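Glutamate racemase (Campylobacter jejuni, PDB 3UHF) is an alpha/beta enzyme of the Asp/Glu/hydantoin racemase family, built on two parallel beta-sheets, with D-glutamic acid bound in a pocket. Local coordinates at residues Met89-Cys94 and Glu233-Arg238; Ile27-Ser32 and Lys41-Ala46; Leu37-Ser42 and Asp229-Phe234. All blocks are in the same frame, centred on the assembly; numbering follows the deposited sequence.

In the fold
Two neighbouring strands of one parallel sheet and two helices packed against it make up the three contacts. Interactions 1 and 2, with centres about 9 Å apart, place helices 227-238 and 37-45 on strands 89-92 and 26-31, which are themselves joined by backbone bonds such as Ile91 N to Gly28 O, 2.9 Å. Interaction 3 joins the two helices; its centre lies about 6 Å from that of interaction 2 and about 8 Å from that of interaction 1. D-glutamic acid sits just past the strand ends, touched by Cys94 of interaction 1 and by Asp31 and Ser32 of interaction 2. Cys94 CB packs against Asp31 OD1 (3.2 Å), where the two strand ends lie side by side at the ligand.

Interaction 1 of 3, residues Met89-Cys94 and Glu233-Arg238; sequences MLIIAC and EFLKER. With DGL (D-glutamic acid), chain C.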
ATOM      1  N   MET A  89       5.479  10.022  12.430  1.00 29.25           N
ATOM      2  CA  MET A  89       5.372   8.595  12.193  1.00 26.08           C
ATOM      3  C   MET A  89       5.649   8.272  10.727  1.00 29.02           C
ATOM      4  O   MET A  89       5.649   9.155   9.867  1.00 31.11           O
ATOM      5  CB  MET A  89       4.008   8.045  12.617  1.00 33.74           C
ATOM      6  CG  MET A  89       2.874   8.305  11.666  1.00 35.81           C
ATOM      7  SD  MET A  89       1.325   7.613  12.311  1.00 47.65           S
ATOM      8  CE  MET A  89       0.144   8.424  11.255  1.00 50.31           C
ATOM      9  N   LEU A  90       5.901   7.001  10.463  1.00 25.19           N
ATOM     10  CA  LEU A  90       6.219   6.550   9.119  1.00 23.58           C
ATOM     11  C   LEU A  90       5.227   5.493   8.670  1.00 24.02           C
ATOM     12  O   LEU A  90       4.999   4.494   9.365  1.00 25.70           O
ATOM     13  CB  LEU A  90       7.632   5.979   9.071  1.00 23.69           C
ATOM     14  CG  LEU A  90       8.021   5.346   7.731  1.00 26.49           C
ATOM     15  CD1 LEU A  90       7.933   6.372   6.609  1.00 25.21           C
ATOM     16  CD2 LEU A  90       9.423   4.755   7.814  1.00 27.71           C
ATOM     17  N   ILE A  91       4.647   5.716   7.496  1.00 22.51           N
ATOM     18  CA  ILE A  91       3.746   4.760   6.889  1.00 21.74           C
ATOM     19  C   ILE A  91       4.468   4.054   5.749  1.00 22.15           C
ATOM     20  O   ILE A  91       4.991   4.703   4.832  1.00 20.79           O
ATOM     21  CB  ILE A  91       2.498   5.444   6.312  1.00 22.24           C
ATOM     22  CG1 ILE A  91       1.798   6.277   7.382  1.00 25.22           C
ATOM     23  CG2 ILE A  91       1.549   4.403   5.711  1.00 21.66           C
ATOM     24  CD1 ILE A  91       1.499   5.500   8.645  1.00 30.21           C
ATOM     25  N   ILE A  92       4.521   2.733   5.828  1.00 18.68           N
ATOM     26  CA  ILE A  92       5.076   1.921   4.741  1.00 17.46           C
ATOM     27  C   ILE A  92       3.925   1.567   3.799  1.00 19.96           C
ATOM     28  O   ILE A  92       3.164   0.636   4.062  1.00 22.51           O
ATOM     29  CB  ILE A  92       5.725   0.632   5.288  1.00 17.91           C
ATOM     30  CG1 ILE A  92       6.722   0.973   6.410  1.00 23.37           C
ATOM     31  CG2 ILE A  92       6.404  -0.161   4.172  1.00 17.81           C
ATOM     32  CD1 ILE A  92       7.835   1.923   5.976  1.00 27.26           C
ATOM     33  N   ALA A  93       3.776   2.344   2.728  1.00 19.48           N
ATOM     34  CA  ALA A  93       2.685   2.158   1.771  1.00 21.34           C
ATOM     35  C   ALA A  93       2.832   0.832   1.040  1.00 22.44           C
ATOM     36  O   ALA A  93       1.857   0.247   0.585  1.00 18.69           O
ATOM     37  CB  ALA A  93       2.660   3.318   0.750  1.00 19.87           C
ATOM     38  N   CYS A  94       4.072   0.379   0.923  1.00 17.84           N
ATOM     39  CA  CYS A  94       4.418  -0.779   0.106  1.00 18.03           C
ATOM     40  C   CYS A  94       4.010  -2.078   0.795  1.00 18.59           C
ATOM     41  O   CYS A  94       4.419  -2.327   1.924  1.00 16.88           O
ATOM     42  CB  CYS A  94       5.924  -0.775  -0.131  1.00 17.20           C
ATOM     43  SG  CYS A  94       6.508  -2.110  -1.198  1.00 19.97           S
ATOM     44  N   GLU A 233      -8.462   3.999   7.928  1.00 21.22           N
ATOM     45  CA  GLU A 233      -9.346   3.611   9.028  1.00 23.42           C
ATOM     46  C   GLU A 233      -8.541   3.104  10.225  1.00 26.46           C
ATOM     47  O   GLU A 233      -8.858   3.387  11.381  1.00 26.68           O
ATOM     48  CB  GLU A 233     -10.331   2.546   8.559  1.00 29.46           C
ATOM     49  CG  GLU A 233     -11.231   3.021   7.434  1.00 29.36           C
ATOM     50  CD  GLU A 233     -12.014   4.266   7.831  1.00 43.32           C
ATOM     51  OE1 GLU A 233     -12.740   4.210   8.850  1.00 44.04           O
ATOM     52  OE2 GLU A 233     -11.891   5.300   7.137  1.00 44.36           O
ATOM     53  N   PHE A 234      -7.499   2.343   9.918  1.00 24.70           N
ATOM     54  CA  PHE A 234      -6.567   1.808  10.906  1.00 24.73           C
ATOM     55  C   PHE A 234      -5.902   2.919  11.719  1.00 28.04           C
ATOM     56  O   PHE A 234      -5.820   2.841  12.951  1.00 27.84           O
ATOM     57  CB  PHE A 234      -5.523   0.959  10.152  1.00 21.41           C
ATOM     58  CG  PHE A 234      -4.457   0.339  11.023  1.00 27.48           C
ATOM     59  CD1 PHE A 234      -4.538  -0.996  11.392  1.00 31.27           C
ATOM     60  CD2 PHE A 234      -3.355   1.074  11.425  1.00 31.88           C
ATOM     61  CE1 PHE A 234      -3.555  -1.577  12.167  1.00 37.50           C
ATOM     62  CE2 PHE A 234      -2.371   0.500  12.206  1.00 41.45           C
ATOM     63  CZ  PHE A 234      -2.469  -0.830  12.574  1.00 39.41           C
ATOM     64  N   LEU A 235      -5.416   3.954  11.035  1.00 25.62           N
ATOM     65  CA  LEU A 235      -4.734   5.050  11.717  1.00 26.27           C
ATOM     66  C   LEU A 235      -5.651   5.842  12.638  1.00 29.61           C
ATOM     67  O   LEU A 235      -5.242   6.245  13.733  1.00 31.83           O
ATOM     68  CB  LEU A 235      -4.088   5.995  10.705  1.00 27.58           C
ATOM     69  CG  LEU A 235      -2.900   5.337   9.998  1.00 28.09           C
ATOM     70  CD1 LEU A 235      -2.371   6.230   8.886  1.00 29.61           C
ATOM     71  CD2 LEU A 235      -1.813   5.019  11.012  1.00 30.99           C
ATOM     72  N   LYS A 236      -6.885   6.073  12.199  1.00 28.71           N
ATOM     73  CA  LYS A 236      -7.842   6.810  13.027  1.00 34.79           C
ATOM     74  C   LYS A 236      -8.126   6.087  14.340  1.00 37.96           C
ATOM     75  O   LYS A 236      -8.406   6.713  15.368  1.00 40.21           O
ATOM     76  CB  LYS A 236      -9.131   7.089  12.248  1.00 35.93           C
ATOM     77  CG  LYS A 236      -8.910   8.058  11.079  1.00 38.19           C
ATOM     78  CD  LYS A 236     -10.206   8.533  10.429  1.00 40.86           C
ATOM     79  CE  LYS A 236     -10.778   7.481   9.495  1.00 50.25           C
ATOM     80  NZ  LYS A 236     -11.821   8.040   8.584  1.00 53.24           N
ATOM     81  N   GLU A 237      -8.031   4.764  14.314  1.00 36.24           N
ATOM     82  CA  GLU A 237      -8.267   3.966  15.513  1.00 42.26           C
ATOM     83  C   GLU A 237      -7.036   3.852  16.418  1.00 41.06           C
ATOM     84  O   GLU A 237      -7.161   3.799  17.637  1.00 42.37           O
ATOM     85  CB  GLU A 237      -8.722   2.566  15.114  1.00 37.50           C
ATOM     86  CG  GLU A 237     -10.010   2.532  14.328  1.00 42.68           C
ATOM     87  CD  GLU A 237     -10.139   1.257  13.516  1.00 49.43           C
ATOM     88  OE1 GLU A 237     -11.164   1.085  12.821  1.00 50.23           O
ATOM     89  OE2 GLU A 237      -9.200   0.435  13.572  1.00 41.82           O
ATOM     90  N   ARG A 238      -5.854   3.789  15.809  1.00 38.01           N
ATOM     91  CA  ARG A 238      -4.610   3.510  16.526  1.00 42.57           C
ATOM     92  C   ARG A 238      -3.960   4.760  17.087  1.00 46.33           C
ATOM     93  O   ARG A 238      -3.318   4.720  18.132  1.00 53.05           O
ATOM     94  CB  ARG A 238      -3.597   2.824  15.605  1.00 40.48           C
ATOM     95  CG  ARG A 238      -3.479   1.326  15.804  1.00 52.71           C
ATOM     96  CD  ARG A 238      -4.698   0.607  15.280  1.00 56.65           C
ATOM     97  NE  ARG A 238      -4.600  -0.836  15.475  1.00 62.05           N
ATOM     98  CZ  ARG A 238      -5.566  -1.696  15.168  1.00 63.14           C
ATOM     99  NH1 ARG A 238      -6.709  -1.259  14.652  1.00 56.83           N
ATOM    100  NH2 ARG A 238      -5.392  -2.993  15.378  1.00 63.26           N
TER
HETATM  101  N   DGL C 260       5.051  -1.358  -3.959  1.00 20.48           N
HETATM  102  CA  DGL C 260       4.995  -2.794  -4.246  1.00 18.17           C
HETATM  103  C   DGL C 260       3.899  -3.451  -3.422  1.00 17.30           C
HETATM  104  O   DGL C 260       2.975  -2.782  -2.939  1.00 18.20           O
HETATM  105  CB  DGL C 260       4.725  -3.045  -5.729  1.00 14.84           C
HETATM  106  CG  DGL C 260       5.895  -2.656  -6.630  1.00 20.22           C
HETATM  107  CD  DGL C 260       7.139  -3.438  -6.267  1.00 25.53           C
HETATM  108  OE1 DGL C 260       8.047  -2.856  -5.631  1.00 20.42           O
HETATM  109  OE2 DGL C 260       7.188  -4.646  -6.582  1.00 18.98           O
HETATM  110  OXT DGL C 260       3.904  -4.665  -3.261  1.00 19.23           O
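Leu235 drives its forked tip from helix 227-238 onto strand 89-92, where it meets Met89 and Ile91. Its CB points at the strand; chi1 of -69° sets CG beside the backbone N, opposite the carbonyl carbon, and the fork beyond it presents both methyl groups to the strand. The first branch, CD1, lands on Ile91 CD1 at 3.9 Å and also comes within 4.1 Å of Met89 CE. The second, CD2, does the reverse: Met89 CE is its nearer neighbour at 3.9 Å, with Ile91 CD1 slightly farther away. Both encounters are tip to tip, methyl on methyl, and purely apolar. Met89 reaches the meeting point by staying extended through CG and SD, with its terminal methyl, rather than the sulfur, at the front. Ile91 leaves its backbone at a slant to the helix, yet its CD1 end comes nearer to the leucine.

Farther along the helix, Arg238 lies over Phe234, its CD 3.7 Å above the ring, while NH1 forms a salt bridge with Glu237 OE2 of 3.2 Å. At the other end of the strand segment the chain turns into the ligand pocket: Cys94 SG stands 3.2 Å from N of D-glutamic acid, and Cys94 itself is the N-cap residue of helix 95-100. Strand 89-92 runs between strands 26-31 and 113-114 of the parallel sheet; Tyr114 of the latter touches Met89, Ile91 and Leu235 alike, and helix 117-128 flanks Phe234.

Interaction 2 of 3, residues Ile27-Ser32 and Lys41-Ala46; sequences IGVFDS and KSLYEA. With DGL (D-glutamic acid), chain C.
Val29 and Leu43 cross obliquely, one branch of each making the contact: Val29 CG2 lies 3.7 Å from Leu43 CD1. On the strand, the valine's CG1 takes the place opposite the backbone N (chi1 172°), which turns CG2 out beside that N and onto the helix. Leu43 points toward the strand and offers CD1 to two of its residues at once, since Ile27, two positions before the valine and on the same side of the strand, brings its own CD1 to 4.5 Å from Leu43 CD1. The second touch is the looser one. All three side chains are buried, and Leu43 also leans on Val232 and Leu235 of helix 227-238, placing it between strand 26-31 and that helix.

Strand 26-31, helix 37-45 and strand 51-56 form a beta-alpha-beta unit, and this is the hydrophobic seam between its first strand and its helix. As usual in such folds, the C-terminal end of the strand and the loop after it carry ligand-binding residues. There Ser32 OG is held between two groups of D-glutamic acid, giving its hydrogen to OE1 at 2.6 Å and accepting one from N at 3.1 Å. Asp31 OD1 comes within 3.0 Å of the same ligand N, while its other oxygen, OD2, is tied to the backbone N of Gly33. On the helix, one turn apart, Lys41 NZ bridges to Glu45 OE2 at 2.9 Å, approaching on the syn side and 29° out of the carboxylate plane.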
ATOM      1  N   ILE A  27       4.222  13.569   8.661  1.00 37.88           N
ATOM      2  CA  ILE A  27       4.525  12.149   8.554  1.00 29.62           C
ATOM      3  C   ILE A  27       5.314  11.827   7.284  1.00 30.15           C
ATOM      4  O   ILE A  27       5.364  12.628   6.350  1.00 32.81           O
ATOM      5  CB  ILE A  27       3.248  11.292   8.587  1.00 29.67           C
ATOM      6  CG1 ILE A  27       2.397  11.547   7.346  1.00 33.82           C
ATOM      7  CG2 ILE A  27       2.426  11.575   9.869  1.00 35.81           C
ATOM      8  CD1 ILE A  27       1.639  10.317   6.865  1.00 39.54           C
ATOM      9  N   GLY A  28       5.941  10.654   7.277  1.00 27.14           N
ATOM     10  CA  GLY A  28       6.594  10.145   6.091  1.00 25.64           C
ATOM     11  C   GLY A  28       5.782   9.004   5.508  1.00 29.08           C
ATOM     12  O   GLY A  28       5.116   8.262   6.238  1.00 28.45           O
ATOM     13  N   VAL A  29       5.824   8.885   4.186  1.00 23.55           N
ATOM     14  CA  VAL A  29       5.249   7.750   3.484  1.00 22.51           C
ATOM     15  C   VAL A  29       6.325   7.159   2.600  1.00 25.73           C
ATOM     16  O   VAL A  29       6.901   7.859   1.775  1.00 24.00           O
ATOM     17  CB  VAL A  29       4.035   8.157   2.634  1.00 22.44           C
ATOM     18  CG1 VAL A  29       3.572   6.983   1.767  1.00 23.68           C
ATOM     19  CG2 VAL A  29       2.897   8.643   3.538  1.00 27.02           C
ATOM     20  N   PHE A  30       6.618   5.880   2.793  1.00 20.67           N
ATOM     21  CA  PHE A  30       7.632   5.222   1.978  1.00 20.80           C
ATOM     22  C   PHE A  30       7.027   4.195   1.023  1.00 21.68           C
ATOM     23  O   PHE A  30       6.147   3.420   1.404  1.00 21.36           O
ATOM     24  CB  PHE A  30       8.677   4.519   2.849  1.00 20.27           C
ATOM     25  CG  PHE A  30       9.629   3.655   2.048  1.00 21.12           C
ATOM     26  CD1 PHE A  30      10.532   4.237   1.175  1.00 21.98           C
ATOM     27  CD2 PHE A  30       9.585   2.274   2.139  1.00 26.24           C
ATOM     28  CE1 PHE A  30      11.397   3.446   0.407  1.00 22.77           C
ATOM     29  CE2 PHE A  30      10.441   1.483   1.385  1.00 29.97           C
ATOM     30  CZ  PHE A  30      11.352   2.076   0.524  1.00 25.74           C
ATOM     31  N   ASP A  31       7.523   4.170  -0.214  1.00 21.37           N
ATOM     32  CA  ASP A  31       7.158   3.106  -1.133  1.00 21.19           C
ATOM     33  C   ASP A  31       8.362   2.723  -1.995  1.00 20.73           C
ATOM     34  O   ASP A  31       9.326   3.478  -2.095  1.00 21.76           O
ATOM     35  CB  ASP A  31       5.988   3.521  -2.023  1.00 20.43           C
ATOM     36  CG  ASP A  31       5.579   2.419  -2.994  1.00 22.94           C
ATOM     37  OD1 ASP A  31       5.273   1.302  -2.523  1.00 21.58           O
ATOM     38  OD2 ASP A  31       5.590   2.665  -4.217  1.00 22.40           O
ATOM     39  N   SER A  32       8.309   1.544  -2.599  1.00 18.47           N
ATOM     40  CA  SER A  32       9.380   1.111  -3.494  1.00 18.91           C
ATOM     41  C   SER A  32       9.481   2.013  -4.715  1.00 21.78           C
ATOM     42  O   SER A  32      10.544   2.136  -5.313  1.00 21.32           O
ATOM     43  CB  SER A  32       9.155  -0.335  -3.938  1.00 15.86           C
ATOM     44  OG  SER A  32       7.933  -0.459  -4.657  1.00 21.52           O
ATOM     45  N   LYS A  41      -2.761   9.041  -1.800  1.00 19.67           N
ATOM     46  CA  LYS A  41      -4.046   9.619  -2.173  1.00 23.84           C
ATOM     47  C   LYS A  41      -5.074   9.462  -1.053  1.00 25.89           C
ATOM     48  O   LYS A  41      -5.755  10.418  -0.692  1.00 24.20           O
ATOM     49  CB  LYS A  41      -4.557   8.982  -3.464  1.00 20.28           C
ATOM     50  CG  LYS A  41      -5.851   9.583  -3.993  1.00 25.08           C
ATOM     51  CD  LYS A  41      -6.119   9.055  -5.402  1.00 31.79           C
ATOM     52  CE  LYS A  41      -7.305   9.742  -6.052  1.00 37.40           C
ATOM     53  NZ  LYS A  41      -8.573   9.433  -5.339  1.00 40.76           N
ATOM     54  N   SER A  42      -5.180   8.260  -0.492  1.00 22.65           N
ATOM     55  CA  SER A  42      -6.147   8.028   0.581  1.00 22.75           C
ATOM     56  C   SER A  42      -5.833   8.878   1.799  1.00 26.09           C
ATOM     57  O   SER A  42      -6.736   9.471   2.397  1.00 22.63           O
ATOM     58  CB  SER A  42      -6.163   6.549   0.984  1.00 22.35           C
ATOM     59  OG  SER A  42      -6.419   5.718  -0.134  1.00 24.48           O
ATOM     60  N   LEU A  43      -4.554   8.930   2.171  1.00 19.98           N
ATOM     61  CA  LEU A  43      -4.130   9.702   3.347  1.00 22.22           C
ATOM     62  C   LEU A  43      -4.385  11.189   3.182  1.00 26.32           C
ATOM     63  O   LEU A  43      -4.805  11.877   4.114  1.00 27.16           O
ATOM     64  CB  LEU A  43      -2.647   9.469   3.627  1.00 22.43           C
ATOM     65  CG  LEU A  43      -2.254   8.033   3.967  1.00 23.45           C
ATOM     66  CD1 LEU A  43      -0.739   7.884   3.940  1.00 25.01           C
ATOM     67  CD2 LEU A  43      -2.808   7.653   5.342  1.00 21.34           C
ATOM     68  N   TYR A  44      -4.131  11.667   1.974  1.00 26.06           N
ATOM     69  CA  TYR A  44      -4.279  13.067   1.616  1.00 25.06           C
ATOM     70  C   TYR A  44      -5.744  13.482   1.627  1.00 27.29           C
ATOM     71  O   TYR A  44      -6.110  14.514   2.203  1.00 30.59           O
ATOM     72  CB  TYR A  44      -3.682  13.237   0.217  1.00 26.72           C
ATOM     73  CG  TYR A  44      -3.634  14.631  -0.336  1.00 31.15           C
ATOM     74  CD1 TYR A  44      -2.918  15.637   0.302  1.00 29.92           C
ATOM     75  CD2 TYR A  44      -4.266  14.933  -1.530  1.00 28.87           C
ATOM     76  CE1 TYR A  44      -2.857  16.916  -0.230  1.00 34.02           C
ATOM     77  CE2 TYR A  44      -4.211  16.202  -2.069  1.00 31.46           C
ATOM     78  CZ  TYR A  44      -3.507  17.188  -1.420  1.00 36.36           C
ATOM     79  OH  TYR A  44      -3.463  18.451  -1.965  1.00 38.36           O
ATOM     80  N   GLU A  45      -6.590  12.686   0.984  1.00 28.67           N
ATOM     81  CA  GLU A  45      -8.003  13.042   0.883  1.00 32.48           C
ATOM     82  C   GLU A  45      -8.720  12.922   2.225  1.00 31.22           C
ATOM     83  O   GLU A  45      -9.721  13.604   2.468  1.00 29.00           O
ATOM     84  CB  GLU A  45      -8.692  12.222  -0.213  1.00 33.33           C
ATOM     85  CG  GLU A  45      -8.069  12.467  -1.590  1.00 41.40           C
ATOM     86  CD  GLU A  45      -8.710  11.655  -2.708  1.00 47.55           C
ATOM     87  OE1 GLU A  45      -9.544  10.764  -2.424  1.00 48.98           O
ATOM     88  OE2 GLU A  45      -8.369  11.911  -3.884  1.00 51.09           O
ATOM     89  N   ALA A  46      -8.194  12.079   3.109  1.00 25.78           N
ATOM     90  CA  ALA A  46      -8.765  11.920   4.449  1.00 30.05           C
ATOM     91  C   ALA A  46      -8.492  13.116   5.375  1.00 31.19           C
ATOM     92  O   ALA A  46      -9.074  13.216   6.461  1.00 31.31           O
ATOM     93  CB  ALA A  46      -8.262  10.625   5.084  1.00 28.59           C
TER
HETATM   94  N   DGL C 260       5.051  -1.358  -3.959  1.00 20.48           N
HETATM   95  CA  DGL C 260       4.995  -2.794  -4.246  1.00 18.17           C
HETATM   96  C   DGL C 260       3.899  -3.451  -3.422  1.00 17.30           C
HETATM   97  O   DGL C 260       2.975  -2.782  -2.939  1.00 18.20           O
HETATM   98  CB  DGL C 260       4.725  -3.045  -5.729  1.00 14.84           C
HETATM   99  CG  DGL C 260       5.895  -2.656  -6.630  1.00 20.22           C
HETATM  100  CD  DGL C 260       7.139  -3.438  -6.267  1.00 25.53           C
HETATM  101  OE1 DGL C 260       8.047  -2.856  -5.631  1.00 20.42           O
HETATM  102  OE2 DGL C 260       7.188  -4.646  -6.582  1.00 18.98           O
HETATM  103  OXT DGL C 260       3.904  -4.665  -3.261  1.00 19.23           O

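Interaction 3 of 3, residues Leu37-Ser42 and Asp229-Phe234; sequences LSVLKS and DAIVEF
The carboxylate of Asp229 is met from above its plane by Ser42: OG donates to OD1 across 3.2 Å, 45° out of that plane, and CB follows at 3.7 Å from OD1. Although the CB of Asp229 points away from helix 37-45, the carboxylate folds back toward the serine, with CG beside the backbone N (chi1 -65°). The backbone N of Asp229 is engaged separately, by His226 ND1. The other flat group, the Phe234 ring, meets Tyr114 at a steep angle, on a different side of the helix from the serine.

Beside the polar link the contact is apolar. Val232 sets CG2 against the carbonyl of Ser42, 3.5 Å from its O, and beside the serine CB at 3.8 Å. Nearer the ligand end, Val39 CG1 and Ile231 CG2 touch at 4.0 Å, the two side chains crossing at about a right angle; Val39 also rests on Ala93 and lies about 7 Å from D-glutamic acid.

The helix axes approach to 8.9 Å and cross at -44°, with their N-to-C directions broadly alike. After strand 223-226 of the four-stranded sheet the chain crosses over, and helix 227-238 lies beside helix 37-45 in the helical layer on the sheet that holds strands 26-31 and 89-92, a helix-helix packing typical of alpha/beta folds with parallel sheets.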
ATOM      1  N   LEU A  37       1.727   6.029  -4.355  1.00 19.64           N
ATOM      2  CA  LEU A  37       0.844   7.179  -4.515  1.00 21.81           C
ATOM      3  C   LEU A  37      -0.630   6.805  -4.265  1.00 24.43           C
ATOM      4  O   LEU A  37      -1.430   7.654  -3.885  1.00 24.33           O
ATOM      5  CB  LEU A  37       1.026   7.806  -5.906  1.00 23.42           C
ATOM      6  CG  LEU A  37       2.384   8.477  -6.167  1.00 21.97           C
ATOM      7  CD1 LEU A  37       2.531   8.907  -7.637  1.00 22.54           C
ATOM      8  CD2 LEU A  37       2.626   9.670  -5.228  1.00 23.77           C
ATOM      9  N   SER A  38      -0.993   5.541  -4.472  1.00 20.38           N
ATOM     10  CA  SER A  38      -2.377   5.135  -4.249  1.00 18.48           C
ATOM     11  C   SER A  38      -2.728   5.235  -2.758  1.00 22.63           C
ATOM     12  O   SER A  38      -3.867   5.558  -2.389  1.00 21.33           O
ATOM     13  CB  SER A  38      -2.648   3.726  -4.786  1.00 21.91           C
ATOM     14  OG  SER A  38      -1.939   2.746  -4.054  1.00 19.20           O
ATOM     15  N   VAL A  39      -1.736   4.969  -1.914  1.00 17.94           N
ATOM     16  CA  VAL A  39      -1.881   5.108  -0.471  1.00 21.19           C
ATOM     17  C   VAL A  39      -1.822   6.579  -0.085  1.00 23.04           C
ATOM     18  O   VAL A  39      -2.626   7.054   0.726  1.00 22.08           O
ATOM     19  CB  VAL A  39      -0.795   4.312   0.288  1.00 17.64           C
ATOM     20  CG1 VAL A  39      -0.866   4.597   1.788  1.00 18.93           C
ATOM     21  CG2 VAL A  39      -0.970   2.817   0.028  1.00 19.53           C
ATOM     22  N   LEU A  40      -0.882   7.309  -0.678  1.00 22.78           N
ATOM     23  CA  LEU A  40      -0.783   8.744  -0.427  1.00 20.90           C
ATOM     24  C   LEU A  40      -2.120   9.432  -0.702  1.00 24.44           C
ATOM     25  O   LEU A  40      -2.570  10.279   0.077  1.00 24.15           O
ATOM     26  CB  LEU A  40       0.314   9.372  -1.282  1.00 21.17           C
ATOM     27  CG  LEU A  40       0.519  10.866  -1.028  1.00 27.35           C
ATOM     28  CD1 LEU A  40       1.081  11.075   0.364  1.00 27.87           C
ATOM     29  CD2 LEU A  40       1.431  11.492  -2.084  1.00 28.33           C
ATOM     30  N   LYS A  41      -2.761   9.041  -1.800  1.00 19.67           N
ATOM     31  CA  LYS A  41      -4.046   9.619  -2.173  1.00 23.84           C
ATOM     32  C   LYS A  41      -5.074   9.462  -1.053  1.00 25.89           C
ATOM     33  O   LYS A  41      -5.755  10.418  -0.692  1.00 24.20           O
ATOM     34  CB  LYS A  41      -4.557   8.982  -3.464  1.00 20.28           C
ATOM     35  CG  LYS A  41      -5.851   9.583  -3.993  1.00 25.08           C
ATOM     36  CD  LYS A  41      -6.119   9.055  -5.402  1.00 31.79           C
ATOM     37  CE  LYS A  41      -7.305   9.742  -6.052  1.00 37.40           C
ATOM     38  NZ  LYS A  41      -8.573   9.433  -5.339  1.00 40.76           N
ATOM     39  N   SER A  42      -5.180   8.260  -0.492  1.00 22.65           N
ATOM     40  CA  SER A  42      -6.147   8.028   0.581  1.00 22.75           C
ATOM     41  C   SER A  42      -5.833   8.878   1.799  1.00 26.09           C
ATOM     42  O   SER A  42      -6.736   9.471   2.397  1.00 22.63           O
ATOM     43  CB  SER A  42      -6.163   6.549   0.984  1.00 22.35           C
ATOM     44  OG  SER A  42      -6.419   5.718  -0.134  1.00 24.48           O
ATOM     45  N   ASP A 229      -7.298   2.974   1.659  1.00 18.44           N
ATOM     46  CA  ASP A 229      -8.487   3.253   2.469  1.00 18.01           C
ATOM     47  C   ASP A 229      -8.410   2.473   3.780  1.00 19.79           C
ATOM     48  O   ASP A 229      -8.834   2.958   4.823  1.00 19.49           O
ATOM     49  CB  ASP A 229      -9.758   2.875   1.711  1.00 26.56           C
ATOM     50  CG  ASP A 229      -9.973   3.727   0.463  1.00 33.56           C
ATOM     51  OD1 ASP A 229      -9.412   4.844   0.395  1.00 33.28           O
ATOM     52  OD2 ASP A 229     -10.711   3.283  -0.446  1.00 28.72           O
ATOM     53  N   ALA A 230      -7.868   1.260   3.721  1.00 19.98           N
ATOM     54  CA  ALA A 230      -7.732   0.437   4.923  1.00 19.38           C
ATOM     55  C   ALA A 230      -6.829   1.093   5.964  1.00 19.07           C
ATOM     56  O   ALA A 230      -7.161   1.134   7.150  1.00 18.83           O
ATOM     57  CB  ALA A 230      -7.200  -0.952   4.569  1.00 20.22           C
ATOM     58  N   ILE A 231      -5.674   1.592   5.528  1.00 19.33           N
ATOM     59  CA  ILE A 231      -4.736   2.190   6.469  1.00 19.07           C
ATOM     60  C   ILE A 231      -5.316   3.489   7.048  1.00 18.50           C
ATOM     61  O   ILE A 231      -5.059   3.817   8.198  1.00 20.62           O
ATOM     62  CB  ILE A 231      -3.307   2.386   5.853  1.00 26.90           C
ATOM     63  CG1 ILE A 231      -2.282   2.790   6.919  1.00 32.45           C
ATOM     64  CG2 ILE A 231      -3.322   3.451   4.764  1.00 24.64           C
ATOM     65  CD1 ILE A 231      -2.122   1.811   8.063  1.00 36.43           C
ATOM     66  N   VAL A 232      -6.126   4.213   6.280  1.00 23.07           N
ATOM     67  CA  VAL A 232      -6.781   5.403   6.841  1.00 22.84           C
ATOM     68  C   VAL A 232      -7.639   5.034   8.060  1.00 22.43           C
ATOM     69  O   VAL A 232      -7.541   5.662   9.113  1.00 23.62           O
ATOM     70  CB  VAL A 232      -7.647   6.159   5.804  1.00 24.79           C
ATOM     71  CG1 VAL A 232      -8.530   7.183   6.498  1.00 24.96           C
ATOM     72  CG2 VAL A 232      -6.763   6.842   4.749  1.00 23.19           C
ATOM     73  N   GLU A 233      -8.462   3.999   7.928  1.00 21.22           N
ATOM     74  CA  GLU A 233      -9.346   3.611   9.028  1.00 23.42           C
ATOM     75  C   GLU A 233      -8.541   3.104  10.225  1.00 26.46           C
ATOM     76  O   GLU A 233      -8.858   3.387  11.381  1.00 26.68           O
ATOM     77  CB  GLU A 233     -10.331   2.546   8.559  1.00 29.46           C
ATOM     78  CG  GLU A 233     -11.231   3.021   7.434  1.00 29.36           C
ATOM     79  CD  GLU A 233     -12.014   4.266   7.831  1.00 43.32           C
ATOM     80  OE1 GLU A 233     -12.740   4.210   8.850  1.00 44.04           O
ATOM     81  OE2 GLU A 233     -11.891   5.300   7.137  1.00 44.36           O
ATOM     82  N   PHE A 234      -7.499   2.343   9.918  1.00 24.70           N
ATOM     83  CA  PHE A 234      -6.567   1.808  10.906  1.00 24.73           C
ATOM     84  C   PHE A 234      -5.902   2.919  11.719  1.00 28.04           C
ATOM     85  O   PHE A 234      -5.820   2.841  12.951  1.00 27.84           O
ATOM     86  CB  PHE A 234      -5.523   0.959  10.152  1.00 21.41           C
ATOM     87  CG  PHE A 234      -4.457   0.339  11.023  1.00 27.48           C
ATOM     88  CD1 PHE A 234      -4.538  -0.996  11.392  1.00 31.27           C
ATOM     89  CD2 PHE A 234      -3.355   1.074  11.425  1.00 31.88           C
ATOM     90  CE1 PHE A 234      -3.555  -1.577  12.167  1.00 37.50           C
ATOM     91  CE2 PHE A 234      -2.371   0.500  12.206  1.00 41.45           C
ATOM     92  CZ  PHE A 234      -2.469  -0.830  12.574  1.00 39.41           C
TER